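Local coordinates for protein type III pantothenate kinase (Campylobacter jejuni, PDB 2NRH) that probably catalyses the ATP-dependent phosphorylation of pantothenate, the first step of coenzyme A biosynthesis, at residues A80-E85 with I203-N208. The protein carries 2 engineered substitutions. Residues are numbered along the deposited sequence; the frame is centred on the assembly and turned at random.
Sequences ACYTIE and IKENPN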
ATOM      1  N   ALA B  80      -7.827 -17.198 -12.281  1.00 51.75           N
ATOM      2  CA  ALA B  80      -8.546 -17.129 -10.979  1.00 51.75           C
ATOM      3  C   ALA B  80      -9.949 -16.579 -11.115  1.00 51.97           C
ATOM      4  O   ALA B  80     -10.806 -16.885 -10.268  1.00 52.28           O
ATOM      5  CB  ALA B  80      -7.796 -16.309  -9.953  1.00 49.98           C
ATOM      6  N   CYS B  81     -10.166 -15.729 -12.118  1.00 51.19           N
ATOM      7  CA  CYS B  81     -11.513 -15.219 -12.413  1.00 52.36           C
ATOM      8  C   CYS B  81     -12.370 -16.212 -13.194  1.00 53.25           C
ATOM      9  O   CYS B  81     -13.579 -16.049 -13.312  1.00 54.12           O
ATOM     10  CB  CYS B  81     -11.455 -13.904 -13.194  1.00 50.53           C
ATOM     11  SG  CYS B  81     -10.868 -12.560 -12.173  1.00 48.44           S
ATOM     12  N   TYR B  82     -11.724 -17.198 -13.770  1.00 54.05           N
ATOM     13  CA  TYR B  82     -12.324 -17.949 -14.833  1.00 55.70           C
ATOM     14  C   TYR B  82     -13.547 -18.790 -14.400  1.00 57.04           C
ATOM     15  O   TYR B  82     -14.462 -18.967 -15.211  1.00 58.01           O
ATOM     16  CB  TYR B  82     -11.290 -18.880 -15.451  1.00 55.77           C
ATOM     17  CG  TYR B  82     -11.620 -19.286 -16.867  1.00 56.96           C
ATOM     18  CD1 TYR B  82     -11.906 -18.320 -17.834  1.00 55.55           C
ATOM     19  CD2 TYR B  82     -11.644 -20.621 -17.248  1.00 57.68           C
ATOM     20  CE1 TYR B  82     -12.195 -18.659 -19.118  1.00 56.09           C
ATOM     21  CE2 TYR B  82     -11.929 -20.967 -18.570  1.00 56.16           C
ATOM     22  CZ  TYR B  82     -12.192 -19.969 -19.481  1.00 56.24           C
ATOM     23  OH  TYR B  82     -12.440 -20.264 -20.791  1.00 60.55           O
ATOM     24  N   THR B  83     -13.550 -19.365 -13.183  1.00 56.55           N
ATOM     25  CA  THR B  83     -14.699 -20.219 -12.781  1.00 56.34           C
ATOM     26  C   THR B  83     -15.814 -19.371 -12.120  1.00 56.07           C
ATOM     27  O   THR B  83     -16.789 -19.896 -11.592  1.00 55.57           O
ATOM     28  CB  THR B  83     -14.298 -21.331 -11.844  1.00 54.91           C
ATOM     29  OG1 THR B  83     -13.662 -20.757 -10.701  1.00 56.50           O
ATOM     30  CG2 THR B  83     -13.365 -22.258 -12.508  1.00 57.72           C
ATOM     31  N   ILE B  84     -15.646 -18.055 -12.174  1.00 56.23           N
ATOM     32  CA  ILE B  84     -16.557 -17.105 -11.517  1.00 56.71           C
ATOM     33  C   ILE B  84     -17.397 -16.336 -12.538  1.00 57.37           C
ATOM     34  O   ILE B  84     -16.880 -15.809 -13.510  1.00 56.70           O
ATOM     35  CB  ILE B  84     -15.749 -16.207 -10.477  1.00 56.23           C
ATOM     36  CG1 ILE B  84     -15.409 -17.096  -9.262  1.00 56.70           C
ATOM     37  CG2 ILE B  84     -16.531 -14.977  -9.998  1.00 53.82           C
ATOM     38  CD1 ILE B  84     -14.028 -17.049  -8.843  1.00 56.03           C
ATOM     39  N   GLU B  85     -18.708 -16.332 -12.307  1.00 59.10           N
ATOM     40  CA  GLU B  85     -19.703 -15.690 -13.173  1.00 60.94           C
ATOM     41  C   GLU B  85     -19.952 -14.281 -12.726  1.00 59.05           C
ATOM     42  O   GLU B  85     -20.142 -13.406 -13.538  1.00 59.16           O
ATOM     43  CB  GLU B  85     -21.032 -16.479 -13.142  1.00 60.86           C
ATOM     44  CG  GLU B  85     -21.071 -17.787 -14.076  1.00 65.88           C
ATOM     45  CD  GLU B  85     -22.097 -18.901 -13.610  1.00 66.51           C
ATOM     46  OE1 GLU B  85     -23.076 -18.643 -12.822  1.00 70.68           O
ATOM     47  OE2 GLU B  85     -21.888 -20.065 -14.026  1.00 73.50           O
ATOM     48  N   ILE B 203      -9.382 -27.577 -19.212  1.00 65.63           N
ATOM     49  CA  ILE B 203      -9.112 -28.933 -19.643  1.00 68.00           C
ATOM     50  C   ILE B 203     -10.410 -29.676 -19.870  1.00 70.03           C
ATOM     51  O   ILE B 203     -10.501 -30.481 -20.789  1.00 70.89           O
ATOM     52  CB  ILE B 203      -8.200 -29.656 -18.654  1.00 67.52           C
ATOM     53  CG1 ILE B 203      -6.787 -29.101 -18.783  1.00 67.22           C
ATOM     54  CG2 ILE B 203      -8.083 -31.129 -18.979  1.00 69.61           C
ATOM     55  CD1 ILE B 203      -6.034 -28.977 -17.498  1.00 62.36           C
ATOM     56  N   LYS B 204     -11.427 -29.377 -19.064  1.00 72.21           N
ATOM     57  CA  LYS B 204     -12.718 -30.021 -19.216  1.00 73.90           C
ATOM     58  C   LYS B 204     -13.452 -29.476 -20.432  1.00 74.49           C
ATOM     59  O   LYS B 204     -14.470 -30.039 -20.835  1.00 74.91           O
ATOM     60  CB  LYS B 204     -13.578 -29.903 -17.941  1.00 73.84           C
ATOM     61  CG  LYS B 204     -14.236 -28.526 -17.712  1.00 75.14           C
ATOM     62  CD  LYS B 204     -15.550 -28.568 -16.865  1.00 74.92           C
ATOM     63  CE  LYS B 204     -16.802 -28.507 -17.791  1.00 76.19           C
ATOM     64  NZ  LYS B 204     -17.130 -27.085 -18.243  1.00 74.43           N
ATOM     65  N   GLU B 205     -12.912 -28.403 -21.010  1.00 75.26           N
ATOM     66  CA  GLU B 205     -13.514 -27.676 -22.153  1.00 76.10           C
ATOM     67  C   GLU B 205     -12.810 -27.968 -23.477  1.00 75.81           C
ATOM     68  O   GLU B 205     -13.286 -27.593 -24.545  1.00 75.84           O
ATOM     69  CB  GLU B 205     -13.479 -26.160 -21.931  1.00 75.54           C
ATOM     70  CG  GLU B 205     -14.306 -25.672 -20.783  1.00 76.84           C
ATOM     71  CD  GLU B 205     -14.400 -24.130 -20.672  1.00 77.65           C
ATOM     72  OE1 GLU B 205     -13.608 -23.351 -21.302  1.00 80.55           O
ATOM     73  OE2 GLU B 205     -15.297 -23.694 -19.926  1.00 79.91           O
ATOM     74  N   ASN B 206     -11.628 -28.560 -23.376  1.00 76.17           N
ATOM     75  CA  ASN B 206     -10.833 -28.956 -24.520  1.00 76.46           C
ATOM     76  C   ASN B 206     -10.272 -30.319 -24.104  1.00 76.79           C
ATOM     77  O   ASN B 206      -9.121 -30.411 -23.719  1.00 76.65           O
ATOM     78  CB  ASN B 206      -9.681 -27.970 -24.800  1.00 75.95           C
ATOM     79  CG  ASN B 206     -10.109 -26.491 -24.783  1.00 76.97           C
ATOM     80  OD1 ASN B 206     -10.209 -25.856 -25.831  1.00 77.34           O
ATOM     81  ND2 ASN B 206     -10.311 -25.929 -23.588  1.00 76.00           N
ATOM     82  N   PRO B 207     -11.105 -31.373 -24.122  1.00 77.74           N
ATOM     83  CA  PRO B 207     -10.619 -32.692 -23.672  1.00 78.31           C
ATOM     84  C   PRO B 207      -9.554 -33.337 -24.585  1.00 78.59           C
ATOM     85  O   PRO B 207      -8.802 -34.214 -24.107  1.00 78.15           O
ATOM     86  CB  PRO B 207     -11.892 -33.545 -23.610  1.00 78.53           C
ATOM     87  CG  PRO B 207     -13.051 -32.524 -23.676  1.00 78.57           C
ATOM     88  CD  PRO B 207     -12.528 -31.419 -24.513  1.00 77.93           C
ATOM     89  N   ASN B 208      -9.488 -32.885 -25.852  1.00 78.51           N
ATOM     90  CA  ASN B 208      -8.433 -33.285 -26.802  1.00 78.82           C
ATOM     91  C   ASN B 208      -7.008 -33.003 -26.244  1.00 78.30           C
ATOM     92  O   ASN B 208      -6.015 -33.628 -26.665  1.00 77.48           O
ATOM     93  CB  ASN B 208      -8.613 -32.605 -28.187  1.00 80.16           C
ATOM     94  CG  ASN B 208     -10.074 -32.739 -28.788  1.00 83.39           C
ATOM     95  OD1 ASN B 208     -10.609 -31.784 -29.382  1.00 85.63           O
ATOM     96  ND2 ASN B 208     -10.690 -33.917 -28.641  1.00 86.67           N
TER
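Tyr82 and Glu205 meet across two stretches of chain that each leave a helix: a type I beta turn from Cys81 to Ile84, closed by Ile84 N to Cys81 O at 3.1 Å, carries the chain out of helix 75-81, and residues 205-208 run on from helix 194-204. The contact is a single weak hydrogen bond, from Tyr82 OH to Glu205 OE1 at 3.3 Å. The carboxylate oxygen comes to the edge of the phenol, near the ring plane, with OE1 4.0 Å from Tyr82 CE2. The carboxylate itself is turned 64° from the ring. Tyr82 reaches across because CG is anti to the backbone N (chi1 -157°), which sends the ring out from the turn. Glu205 is extended beyond CG and spans the rest of the gap. The two segments bury 60 Å² in all. Tyr82 is nonetheless buried, and its side chain also rests on Ile202 of helix 194-204. The rings of Tyr82 and Phe64 meet edge-to-face, and Lys201 makes a cation-pi contact with the tyrosine ring and a hydrogen bond to Tyr82 O. Within 203-208, Asn206 ND2 donates back to Ile202 O. The Tyr82 side chain lies about 8 Å from that of Ile75, a predicted substrate-binding residue. The contact is structural packing that joins the turn between helix 75-81 and strand 87-92 to the end of helix 194-204 in the ASKHA-type fold of the kinase.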